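Side-chain contacts in thiol-activated cytolysin (Desulfobulbus propionicus, PDB 6NAL), which probably perforates target membranes as a pore-forming toxin of the cholesterol-dependent cytolysin family, its soluble subunits assembling into a membrane-spanning oligomer: residues Q313-N316 / R317-D321; E214-W218 / E219-R223; S388-G392 / L393-R397. All coordinates share one frame; numbering follows the deposited sequence.

Contact 1: Q313-N316 / R317-D321; sequences QKIN and RIIWD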
ATOM      1  N   GLN A 313     -35.092  -0.081   8.245  1.00 46.19           N
ATOM      2  CA  GLN A 313     -35.736   0.073   9.541  1.00 48.24           C
ATOM      3  C   GLN A 313     -36.214  -1.277  10.116  1.00 45.79           C
ATOM      4  O   GLN A 313     -36.235  -1.472  11.342  1.00 43.95           O
ATOM      5  CB  GLN A 313     -36.866   1.099   9.396  1.00 52.25           C
ATOM      6  CG  GLN A 313     -37.736   1.231  10.652  1.00 57.34           C
ATOM      7  CD  GLN A 313     -39.029   2.022  10.413  1.00 68.67           C
ATOM      8  OE1 GLN A 313     -40.098   1.528  10.776  1.00 65.17           O
ATOM      9  NE2 GLN A 313     -38.944   3.209   9.755  1.00 61.80           N
ATOM     10  N   LYS A 314     -36.585  -2.246   9.280  1.00 50.11           N
ATOM     11  CA  LYS A 314     -36.857  -3.550   9.873  1.00 49.08           C
ATOM     12  C   LYS A 314     -35.596  -4.146  10.494  1.00 41.93           C
ATOM     13  O   LYS A 314     -35.672  -4.847  11.503  1.00 50.61           O
ATOM     14  CB  LYS A 314     -37.446  -4.535   8.857  1.00 55.57           C
ATOM     15  CG  LYS A 314     -37.763  -5.908   9.533  1.00 53.85           C
ATOM     16  CD  LYS A 314     -38.902  -6.706   8.896  1.00 60.21           C
ATOM     17  CE  LYS A 314     -38.499  -7.317   7.559  1.00 66.06           C
ATOM     18  NZ  LYS A 314     -39.624  -7.239   6.549  1.00 67.96           N
ATOM     19  N   ILE A 315     -34.422  -3.892   9.923  1.00 42.64           N
ATOM     20  CA  ILE A 315     -33.208  -4.485  10.497  1.00 43.87           C
ATOM     21  C   ILE A 315     -32.877  -3.837  11.827  1.00 41.49           C
ATOM     22  O   ILE A 315     -32.570  -4.517  12.818  1.00 56.81           O
ATOM     23  CB  ILE A 315     -32.029  -4.394   9.512  1.00 40.60           C
ATOM     24  CG1 ILE A 315     -32.283  -5.361   8.355  1.00 40.06           C
ATOM     25  CG2 ILE A 315     -30.768  -4.724  10.240  1.00 49.54           C
ATOM     26  CD1 ILE A 315     -31.288  -5.359   7.308  1.00 47.99           C
ATOM     27  N   ASN A 316     -32.945  -2.508  11.873  1.00 46.44           N
ATOM     28  CA  ASN A 316     -32.589  -1.784  13.085  1.00 48.51           C
ATOM     29  C   ASN A 316     -33.523  -2.128  14.191  1.00 41.33           C
ATOM     30  O   ASN A 316     -33.154  -2.109  15.359  1.00 45.18           O
ATOM     31  CB  ASN A 316     -32.623  -0.286  12.839  1.00 43.70           C
ATOM     32  CG  ASN A 316     -31.409   0.151  12.097  1.00 38.73           C
ATOM     33  OD1 ASN A 316     -30.330  -0.393  12.338  1.00 41.10           O
ATOM     34  ND2 ASN A 316     -31.559   1.078  11.177  1.00 37.42           N
ATOM     35  N   ARG A 317     -34.733  -2.471  13.843  1.00 48.66           N
ATOM     36  CA  ARG A 317     -35.654  -2.875  14.878  1.00 56.47           C
ATOM     37  C   ARG A 317     -35.306  -4.230  15.439  1.00 50.05           C
ATOM     38  O   ARG A 317     -35.296  -4.416  16.664  1.00 48.55           O
ATOM     39  CB  ARG A 317     -37.054  -2.888  14.331  1.00 62.21           C
ATOM     40  CG  ARG A 317     -38.126  -2.745  15.560  1.00 82.83           C
ATOM     41  CD  ARG A 317     -39.395  -2.829  14.777  1.00 91.61           C
ATOM     42  NE  ARG A 317     -39.298  -2.160  13.442  1.00 97.92           N
ATOM     43  CZ  ARG A 317     -39.693  -2.604  12.266  1.00103.50           C
ATOM     44  NH1 ARG A 317     -40.464  -3.643  12.245  1.00102.64           N
ATOM     45  NH2 ARG A 317     -39.336  -1.829  11.231  1.00102.06           N
ATOM     46  N   ILE A 318     -35.102  -5.213  14.547  1.00 51.96           N
ATOM     47  CA  ILE A 318     -34.600  -6.507  14.980  1.00 44.21           C
ATOM     48  C   ILE A 318     -33.400  -6.339  15.893  1.00 56.67           C
ATOM     49  O   ILE A 318     -33.256  -7.076  16.867  1.00 50.80           O
ATOM     50  CB  ILE A 318     -34.242  -7.390  13.782  1.00 49.18           C
ATOM     51  CG1 ILE A 318     -35.477  -7.749  12.966  1.00 44.44           C
ATOM     52  CG2 ILE A 318     -33.557  -8.631  14.322  1.00 58.74           C
ATOM     53  CD1 ILE A 318     -35.127  -8.027  11.501  1.00 54.68           C
ATOM     54  N   ILE A 319     -32.504  -5.379  15.590  1.00 57.47           N
ATOM     55  CA  ILE A 319     -31.263  -5.259  16.361  1.00 52.88           C
ATOM     56  C   ILE A 319     -31.520  -4.657  17.734  1.00 51.60           C
ATOM     57  O   ILE A 319     -30.791  -4.939  18.688  1.00 62.61           O
ATOM     58  CB  ILE A 319     -30.218  -4.406  15.608  1.00 47.17           C
ATOM     59  CG1 ILE A 319     -29.683  -5.129  14.398  1.00 42.60           C
ATOM     60  CG2 ILE A 319     -29.051  -4.023  16.503  1.00 47.29           C
ATOM     61  CD1 ILE A 319     -28.917  -4.228  13.490  1.00 50.70           C
ATOM     62  N   TRP A 320     -32.438  -3.696  17.830  1.00 59.86           N
ATOM     63  CA  TRP A 320     -32.609  -2.944  19.074  1.00 60.11           C
ATOM     64  C   TRP A 320     -33.849  -3.380  19.825  1.00 60.26           C
ATOM     65  O   TRP A 320     -34.246  -2.714  20.791  1.00 62.52           O
ATOM     66  CB  TRP A 320     -32.625  -1.433  18.810  1.00 58.84           C
ATOM     67  CG  TRP A 320     -31.303  -1.052  18.263  1.00 66.39           C
ATOM     68  CD1 TRP A 320     -31.034  -0.594  16.997  1.00 55.86           C
ATOM     69  CD2 TRP A 320     -30.032  -1.205  18.920  1.00 69.86           C
ATOM     70  NE1 TRP A 320     -29.684  -0.432  16.842  1.00 58.96           N
ATOM     71  CE2 TRP A 320     -29.044  -0.794  18.004  1.00 64.11           C
ATOM     72  CE3 TRP A 320     -29.636  -1.646  20.196  1.00 66.62           C
ATOM     73  CZ2 TRP A 320     -27.677  -0.791  18.329  1.00 63.89           C
ATOM     74  CZ3 TRP A 320     -28.289  -1.653  20.511  1.00 67.11           C
ATOM     75  CH2 TRP A 320     -27.323  -1.219  19.581  1.00 70.98           C
ATOM     76  N   ASP A 321     -34.448  -4.500  19.412  1.00 64.86           N
ATOM     77  CA  ASP A 321     -35.488  -5.155  20.197  1.00 65.60           C
ATOM     78  C   ASP A 321     -35.023  -5.332  21.634  1.00 60.50           C
ATOM     79  O   ASP A 321     -33.918  -5.830  21.892  1.00 62.78           O
ATOM     80  CB  ASP A 321     -35.833  -6.515  19.579  1.00 61.45           C
ATOM     81  CG  ASP A 321     -37.126  -6.481  18.773  1.00 76.01           C
ATOM     82  OD1 ASP A 321     -38.003  -5.654  19.123  1.00 80.79           O
ATOM     83  OD2 ASP A 321     -37.270  -7.283  17.807  1.00 72.38           O
TER

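Contact 2: E214-W218 / E219-R223; sequences ESTTW and EDLAR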
ATOM      1  N   GLU A 214     -19.920 -42.864  44.651  1.00 62.75           N
ATOM      2  CA  GLU A 214     -19.046 -43.835  45.308  1.00 69.13           C
ATOM      3  C   GLU A 214     -18.967 -45.148  44.547  1.00 56.73           C
ATOM      4  O   GLU A 214     -17.945 -45.840  44.630  1.00 49.71           O
ATOM      5  CB  GLU A 214     -19.530 -44.092  46.728  1.00 68.30           C
ATOM      6  CG  GLU A 214     -18.980 -43.108  47.760  1.00 82.60           C
ATOM      7  CD  GLU A 214     -19.399 -43.452  49.180  1.00104.55           C
ATOM      8  OE1 GLU A 214     -20.541 -43.093  49.557  1.00101.78           O
ATOM      9  OE2 GLU A 214     -18.588 -44.078  49.909  1.00116.26           O
ATOM     10  N   SER A 215     -20.015 -45.487  43.783  1.00 53.07           N
ATOM     11  CA  SER A 215     -20.020 -46.717  42.996  1.00 53.56           C
ATOM     12  C   SER A 215     -19.111 -46.680  41.777  1.00 54.60           C
ATOM     13  O   SER A 215     -18.781 -47.750  41.252  1.00 63.00           O
ATOM     14  CB  SER A 215     -21.428 -47.034  42.507  1.00 59.06           C
ATOM     15  OG  SER A 215     -22.106 -45.874  42.060  1.00 62.40           O
ATOM     16  N   THR A 216     -18.741 -45.499  41.289  1.00 53.34           N
ATOM     17  CA  THR A 216     -17.976 -45.372  40.042  1.00 47.59           C
ATOM     18  C   THR A 216     -16.522 -45.762  40.281  1.00 42.31           C
ATOM     19  O   THR A 216     -15.946 -45.475  41.326  1.00 50.37           O
ATOM     20  CB  THR A 216     -18.043 -43.926  39.500  1.00 50.72           C
ATOM     21  OG1 THR A 216     -19.381 -43.597  39.111  1.00 53.67           O
ATOM     22  CG2 THR A 216     -17.144 -43.750  38.268  1.00 49.26           C
ATOM     23  N   THR A 217     -15.924 -46.408  39.310  1.00 41.56           N
ATOM     24  CA  THR A 217     -14.549 -46.871  39.449  1.00 54.26           C
ATOM     25  C   THR A 217     -13.717 -46.306  38.311  1.00 48.27           C
ATOM     26  O   THR A 217     -14.248 -45.819  37.308  1.00 41.42           O
ATOM     27  CB  THR A 217     -14.460 -48.407  39.422  1.00 56.09           C
ATOM     28  OG1 THR A 217     -15.094 -48.888  38.235  1.00 52.70           O
ATOM     29  CG2 THR A 217     -15.141 -49.035  40.627  1.00 51.81           C
ATOM     30  N   TRP A 218     -12.397 -46.401  38.475  1.00 50.79           N
ATOM     31  CA  TRP A 218     -11.492 -46.000  37.414  1.00 44.11           C
ATOM     32  C   TRP A 218     -11.848 -46.738  36.139  1.00 50.38           C
ATOM     33  O   TRP A 218     -11.842 -46.159  35.045  1.00 53.73           O
ATOM     34  CB  TRP A 218     -10.024 -46.267  37.790  1.00 45.07           C
ATOM     35  CG  TRP A 218      -9.121 -45.841  36.654  1.00 48.53           C
ATOM     36  CD1 TRP A 218      -8.418 -46.649  35.815  1.00 49.19           C
ATOM     37  CD2 TRP A 218      -8.893 -44.504  36.202  1.00 46.22           C
ATOM     38  NE1 TRP A 218      -7.742 -45.899  34.880  1.00 48.91           N
ATOM     39  CE2 TRP A 218      -8.025 -44.579  35.091  1.00 53.22           C
ATOM     40  CE3 TRP A 218      -9.326 -43.249  36.631  1.00 50.40           C
ATOM     41  CZ2 TRP A 218      -7.593 -43.454  34.402  1.00 53.13           C
ATOM     42  CZ3 TRP A 218      -8.874 -42.119  35.939  1.00 54.73           C
ATOM     43  CH2 TRP A 218      -8.025 -42.239  34.838  1.00 49.61           C
ATOM     44  N   GLU A 219     -12.200 -48.015  36.265  1.00 54.54           N
ATOM     45  CA  GLU A 219     -12.471 -48.829  35.092  1.00 52.33           C
ATOM     46  C   GLU A 219     -13.678 -48.326  34.308  1.00 46.75           C
ATOM     47  O   GLU A 219     -13.716 -48.454  33.080  1.00 44.87           O
ATOM     48  CB  GLU A 219     -12.664 -50.281  35.519  1.00 53.81           C
ATOM     49  CG  GLU A 219     -12.498 -51.236  34.376  1.00 51.83           C
ATOM     50  CD  GLU A 219     -11.047 -51.376  33.961  1.00 62.16           C
ATOM     51  OE1 GLU A 219     -10.145 -51.183  34.828  1.00 63.11           O
ATOM     52  OE2 GLU A 219     -10.818 -51.677  32.765  1.00 68.20           O
ATOM     53  N   ASP A 220     -14.656 -47.722  34.976  1.00 51.73           N
ATOM     54  CA  ASP A 220     -15.752 -47.114  34.229  1.00 51.04           C
ATOM     55  C   ASP A 220     -15.283 -45.922  33.405  1.00 48.96           C
ATOM     56  O   ASP A 220     -15.777 -45.711  32.297  1.00 42.14           O
ATOM     57  CB  ASP A 220     -16.858 -46.679  35.174  1.00 51.93           C
ATOM     58  CG  ASP A 220     -17.414 -47.830  35.942  1.00 58.62           C
ATOM     59  OD1 ASP A 220     -17.665 -48.873  35.289  1.00 57.27           O
ATOM     60  OD2 ASP A 220     -17.555 -47.692  37.179  1.00 48.27           O
ATOM     61  N   LEU A 221     -14.373 -45.106  33.948  1.00 42.45           N
ATOM     62  CA  LEU A 221     -13.860 -43.969  33.196  1.00 49.08           C
ATOM     63  C   LEU A 221     -13.087 -44.438  31.964  1.00 47.88           C
ATOM     64  O   LEU A 221     -13.326 -43.941  30.861  1.00 44.72           O
ATOM     65  CB  LEU A 221     -12.972 -43.108  34.090  1.00 45.37           C
ATOM     66  CG  LEU A 221     -13.635 -42.041  34.948  1.00 47.26           C
ATOM     67  CD1 LEU A 221     -14.543 -42.565  35.995  1.00 43.08           C
ATOM     68  CD2 LEU A 221     -12.516 -41.248  35.648  1.00 44.63           C
ATOM     69  N   ALA A 222     -12.167 -45.410  32.127  1.00 45.26           N
ATOM     70  CA  ALA A 222     -11.374 -45.877  30.983  1.00 47.38           C
ATOM     71  C   ALA A 222     -12.261 -46.435  29.868  1.00 48.94           C
ATOM     72  O   ALA A 222     -12.005 -46.200  28.671  1.00 41.81           O
ATOM     73  CB  ALA A 222     -10.352 -46.930  31.418  1.00 43.22           C
ATOM     74  N   ARG A 223     -13.324 -47.153  30.241  1.00 44.06           N
ATOM     75  CA  ARG A 223     -14.269 -47.678  29.255  1.00 50.01           C
ATOM     76  C   ARG A 223     -14.984 -46.566  28.496  1.00 50.85           C
ATOM     77  O   ARG A 223     -15.386 -46.764  27.348  1.00 55.01           O
ATOM     78  CB  ARG A 223     -15.320 -48.549  29.944  1.00 46.31           C
ATOM     79  CG  ARG A 223     -14.860 -49.932  30.383  1.00 55.82           C
ATOM     80  CD  ARG A 223     -15.818 -50.419  31.504  1.00 58.70           C
ATOM     81  NE  ARG A 223     -15.321 -51.629  32.125  1.00 71.93           N
ATOM     82  CZ  ARG A 223     -15.779 -52.149  33.263  1.00 71.34           C
ATOM     83  NH1 ARG A 223     -16.772 -51.560  33.948  1.00 65.61           N
ATOM     84  NH2 ARG A 223     -15.230 -53.283  33.707  1.00 62.27           N
TER

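Contact 3: S388-G392 / L393-R397; sequences SYENG and LKVIR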
ATOM      1  N   SER A 388       1.633  -0.688 -15.605  1.00 41.36           N
ATOM      2  CA  SER A 388       1.100  -1.958 -16.063  1.00 40.69           C
ATOM      3  C   SER A 388       1.620  -3.064 -15.137  1.00 42.32           C
ATOM      4  O   SER A 388       2.707  -2.959 -14.564  1.00 41.69           O
ATOM      5  CB  SER A 388       1.478  -2.145 -17.542  1.00 37.43           C
ATOM      6  OG  SER A 388       0.627  -3.086 -18.131  1.00 65.83           O
ATOM      7  N   TYR A 389       0.809  -4.094 -14.922  1.00 47.19           N
ATOM      8  CA  TYR A 389       1.269  -5.299 -14.229  1.00 49.10           C
ATOM      9  C   TYR A 389       1.201  -6.448 -15.215  1.00 52.41           C
ATOM     10  O   TYR A 389       0.126  -6.772 -15.711  1.00 53.60           O
ATOM     11  CB  TYR A 389       0.458  -5.618 -12.992  1.00 41.26           C
ATOM     12  CG  TYR A 389       0.639  -4.588 -11.903  1.00 40.85           C
ATOM     13  CD1 TYR A 389       1.566  -4.754 -10.914  1.00 39.91           C
ATOM     14  CD2 TYR A 389      -0.153  -3.452 -11.867  1.00 47.05           C
ATOM     15  CE1 TYR A 389       1.683  -3.817  -9.888  1.00 46.22           C
ATOM     16  CE2 TYR A 389      -0.039  -2.508 -10.863  1.00 41.98           C
ATOM     17  CZ  TYR A 389       0.880  -2.698  -9.874  1.00 46.79           C
ATOM     18  OH  TYR A 389       1.019  -1.737  -8.897  1.00 57.07           O
ATOM     19  N   GLU A 390       2.348  -7.043 -15.500  1.00 46.44           N
ATOM     20  CA  GLU A 390       2.495  -8.030 -16.559  1.00 50.28           C
ATOM     21  C   GLU A 390       3.268  -9.161 -15.899  1.00 60.91           C
ATOM     22  O   GLU A 390       4.480  -9.044 -15.691  1.00 56.16           O
ATOM     23  CB  GLU A 390       3.235  -7.471 -17.776  1.00 46.78           C
ATOM     24  CG  GLU A 390       2.682  -6.127 -18.268  1.00 60.17           C
ATOM     25  CD  GLU A 390       3.147  -5.703 -19.670  1.00 67.51           C
ATOM     26  OE1 GLU A 390       2.277  -5.214 -20.416  1.00 70.97           O
ATOM     27  OE2 GLU A 390       4.353  -5.815 -20.030  1.00 57.46           O
ATOM     28  N   ASN A 391       2.556 -10.243 -15.579  1.00 70.58           N
ATOM     29  CA  ASN A 391       3.049 -11.299 -14.692  1.00 71.60           C
ATOM     30  C   ASN A 391       3.328 -10.650 -13.334  1.00 72.92           C
ATOM     31  O   ASN A 391       2.485  -9.870 -12.843  1.00 66.66           O
ATOM     32  CB  ASN A 391       4.220 -11.979 -15.396  1.00 74.23           C
ATOM     33  CG  ASN A 391       3.775 -12.714 -16.688  1.00 80.94           C
ATOM     34  OD1 ASN A 391       3.750 -12.134 -17.780  1.00 81.59           O
ATOM     35  ND2 ASN A 391       3.403 -13.988 -16.548  1.00 75.33           N
ATOM     36  N   GLY A 392       4.461 -10.928 -12.697  1.00 65.62           N
ATOM     37  CA  GLY A 392       4.721 -10.326 -11.402  1.00 70.35           C
ATOM     38  C   GLY A 392       5.667  -9.145 -11.439  1.00 66.00           C
ATOM     39  O   GLY A 392       6.610  -9.063 -10.646  1.00 60.79           O
ATOM     40  N   LEU A 393       5.390  -8.203 -12.334  1.00 62.77           N
ATOM     41  CA  LEU A 393       6.294  -7.094 -12.621  1.00 52.54           C
ATOM     42  C   LEU A 393       5.474  -5.830 -12.802  1.00 36.65           C
ATOM     43  O   LEU A 393       4.582  -5.803 -13.647  1.00 38.59           O
ATOM     44  CB  LEU A 393       7.089  -7.402 -13.890  1.00 58.97           C
ATOM     45  CG  LEU A 393       8.289  -6.562 -14.240  1.00 46.76           C
ATOM     46  CD1 LEU A 393       9.363  -6.793 -13.195  1.00 53.44           C
ATOM     47  CD2 LEU A 393       8.810  -6.895 -15.577  1.00 58.27           C
ATOM     48  N   LYS A 394       5.744  -4.806 -12.000  1.00 38.34           N
ATOM     49  CA  LYS A 394       5.179  -3.478 -12.221  1.00 38.48           C
ATOM     50  C   LYS A 394       5.996  -2.807 -13.326  1.00 39.86           C
ATOM     51  O   LYS A 394       7.160  -2.462 -13.098  1.00 39.83           O
ATOM     52  CB  LYS A 394       5.243  -2.654 -10.947  1.00 35.95           C
ATOM     53  CG  LYS A 394       4.456  -1.362 -10.976  1.00 47.58           C
ATOM     54  CD  LYS A 394       4.588  -0.615  -9.622  1.00 45.91           C
ATOM     55  CE  LYS A 394       3.975   0.772  -9.685  1.00 49.20           C
ATOM     56  NZ  LYS A 394       4.453   1.657  -8.562  1.00 54.73           N
ATOM     57  N   VAL A 395       5.392  -2.630 -14.506  1.00 35.79           N
ATOM     58  CA  VAL A 395       6.032  -2.026 -15.674  1.00 42.15           C
ATOM     59  C   VAL A 395       5.619  -0.567 -15.752  1.00 38.54           C
ATOM     60  O   VAL A 395       4.429  -0.244 -15.644  1.00 47.84           O
ATOM     61  CB  VAL A 395       5.650  -2.763 -16.973  1.00 45.85           C
ATOM     62  CG1 VAL A 395       6.262  -2.149 -18.205  1.00 43.94           C
ATOM     63  CG2 VAL A 395       6.094  -4.189 -16.922  1.00 42.50           C
ATOM     64  N   ILE A 396       6.597   0.307 -15.933  1.00 35.86           N
ATOM     65  CA  ILE A 396       6.397   1.748 -15.965  1.00 40.40           C
ATOM     66  C   ILE A 396       6.907   2.235 -17.309  1.00 37.00           C
ATOM     67  O   ILE A 396       8.100   2.105 -17.593  1.00 37.01           O
ATOM     68  CB  ILE A 396       7.130   2.443 -14.812  1.00 39.02           C
ATOM     69  CG1 ILE A 396       6.555   1.955 -13.472  1.00 40.45           C
ATOM     70  CG2 ILE A 396       6.967   3.945 -14.895  1.00 36.99           C
ATOM     71  CD1 ILE A 396       7.421   2.318 -12.271  1.00 43.22           C
ATOM     72  N   ARG A 397       6.007   2.758 -18.147  1.00 30.77           N
ATOM     73  CA  ARG A 397       6.375   3.250 -19.471  1.00 33.02           C
ATOM     74  C   ARG A 397       6.210   4.768 -19.555  1.00 36.90           C
ATOM     75  O   ARG A 397       5.111   5.289 -19.345  1.00 37.42           O
ATOM     76  CB  ARG A 397       5.541   2.591 -20.567  1.00 34.60           C
ATOM     77  CG  ARG A 397       5.617   1.096 -20.595  1.00 41.41           C
ATOM     78  CD  ARG A 397       4.763   0.494 -21.747  1.00 40.83           C
ATOM     79  NE  ARG A 397       5.102  -0.914 -21.914  1.00 47.95           N
ATOM     80  CZ  ARG A 397       4.419  -1.916 -21.366  1.00 55.15           C
ATOM     81  NH1 ARG A 397       3.351  -1.669 -20.645  1.00 48.96           N
ATOM     82  NH2 ARG A 397       4.807  -3.169 -21.542  1.00 53.16           N
TER

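Contact 1: Q313-N316 / R317-D321
Arg317 doubles back along its helix onto Gln313 and Lys314, one turn earlier. Its NH2 approaches CA of Lys314 to 3.3 Å, so that this carbon sits over one face of the guanidinium, while CG of Gln313 meets the same group at its edge and in its plane, 3.5 Å from NH2. A bend at chi3 (-36°) folds the outer chain of Arg317 against the helix surface instead of letting it run straight out. The amide of Gln313 is not stacked on the guanidinium, since the two planes stand 75° apart.

The apolar pairs follow the spacing of one helical turn. CG2 of Ile315 touches CD1 of Ile319 at 3.8 Å, and CG of Lys314 lies 3.9 Å from CD1 of Ile318, an aliphatic contact. One turn on from Asn316, CD1 of the Trp320 indole comes within 3.1 Å of Asn316 O, and CG2 of the adjacent Ile319 rests over one face of the ring, toward its rim.

Behind these side chains run four consecutive alpha-helical backbone bonds, from the N atoms of Arg317, Ile318, Ile319 and Trp320 to the O atoms of Gln313, Lys314, Ile315 and Asn316. The straightest joins Ile318 N to Lys314 O, 3.1 Å with 176° at the hydrogen. Two polar ends tie the helix outward: Asn316 OD1 accepts from Leu270 N, and Trp320 NE1 donates to Asp268 O. The helix is amphipathic. Arg317 and Gln313 lie on its exposed surface, whereas Ile315 and Ile318 of helix 309-320, both buried, pack on the large antiparallel sheet, Ile315 against Leu246 of strand 232-250 and Val289 and Ile291 of strand 287-294, and Ile318 against Val293.

Contact 2: E214-W218 / E219-R223
Asp220 OD2 is gripped twice by Thr217, the N-cap residue of helix 218-224: the backbone N of Thr217 donates to it over 3.0 Å, and Thr217 OG1 makes a weaker bond of 2.9 Å. The third residue of the helix thus reaches back to the cap residue, which is one half of a capping box. The amide reaches OD2 on the anti side, 29° out of the carboxylate plane. The hydroxyl can join it because Thr217 holds OG1 between its backbone N and carbonyl carbon (chi1 54°), over the first turn.

The other carboxylate oxygen of Asp220, OD1, forms a salt bridge with NH1 of Arg223 at 3.1 Å. CG of Glu219 lies over one face of the Arg223 guanidinium. A carboxylate at the start of a helix, with an arginine beside it, would probably be stabilised in its charged form.

On the apolar side the two methyls of Leu221 divide their partners. CD2 touches CZ3 of Trp218 at 3.8 Å, and CD1 touches CG2 of Thr216 at 3.7 Å, the side chains crossing at about a right angle in both pairs. The hydroxyl of Thr216 bonds outside the turn, to Asp94 O. Trp218 also packs on Lys10 and Leu11, joining this helix start to helix 2-12, and Ile226 touches both Trp218 and Leu221. After a long, weak bond from Leu221 N to Thr217 O, the helix continues with a sound one, Ala222 N to Trp218 O at 3.0 Å, nearly in line with the carbonyl bond.

Contact 3: S388-G392 / L393-R397
Ser388 and Val395 form the tight part of this beta hairpin, an antiparallel hydrogen-bonded pair closed by Ser388 N to Val395 O (2.8 Å) and Val395 N to Ser388 O (2.7 Å). Toward the turn, Glu390 N donates to Leu393 O at 3.2 Å; beyond it the contact gives way to an exposed bend at Asn391, with a positive phi (61°), and Gly392.

On the face of Ser388 and Val395, Glu390 and Arg397 come from opposite directions into a salt bridge. NH2 of Arg397 bonds OE2 of Glu390 at 3.1 Å, from above the carboxylate plane, and reaches OE1 weakly; the two flat groups are 63° apart. CG1 of Val395 packs against one face of the guanidinium, over its centre.

On the other face Tyr389 and Lys394 lie side by side, pointing the same way, with CE1 of the ring 3.9 Å from CG of the extended lysine. Contact here is by van der Waals touch along the methylenes.

Strand 378-389 is fixed by Glu38, whose carboxylate takes Tyr389 N and, weakly, Ser388 OG, while the Tyr389 ring packs on Tyr45 and Val47 of strand 44-59. Strand 394-408 is outermost in its four-stranded sheet within the chain, and residues 394-397 pair in parallel with a strand of the second subunit.

Overall arrangement
The three contacts are far apart in an elongated molecule: contacts 2 and 3 lie on opposite sides of the chain's centre, about 69 Å between their centres. The centre of contact 1 is about 52 Å from that of contact 2 and about 48 Å from that of contact 3. They share no helix or strand. Contact 1 sets buried isoleucines against an exposed polar side; contact 2, also partly buried, caps a short helix beside the N-terminal one. Contact 3, a surface hairpin of the beta-sandwich domain, alone meets the second subunit. Ion pairs occur in contacts 2 and 3, whereas contact 1 combines regular helical bonds and apolar packing with an arginine laid back along the helix.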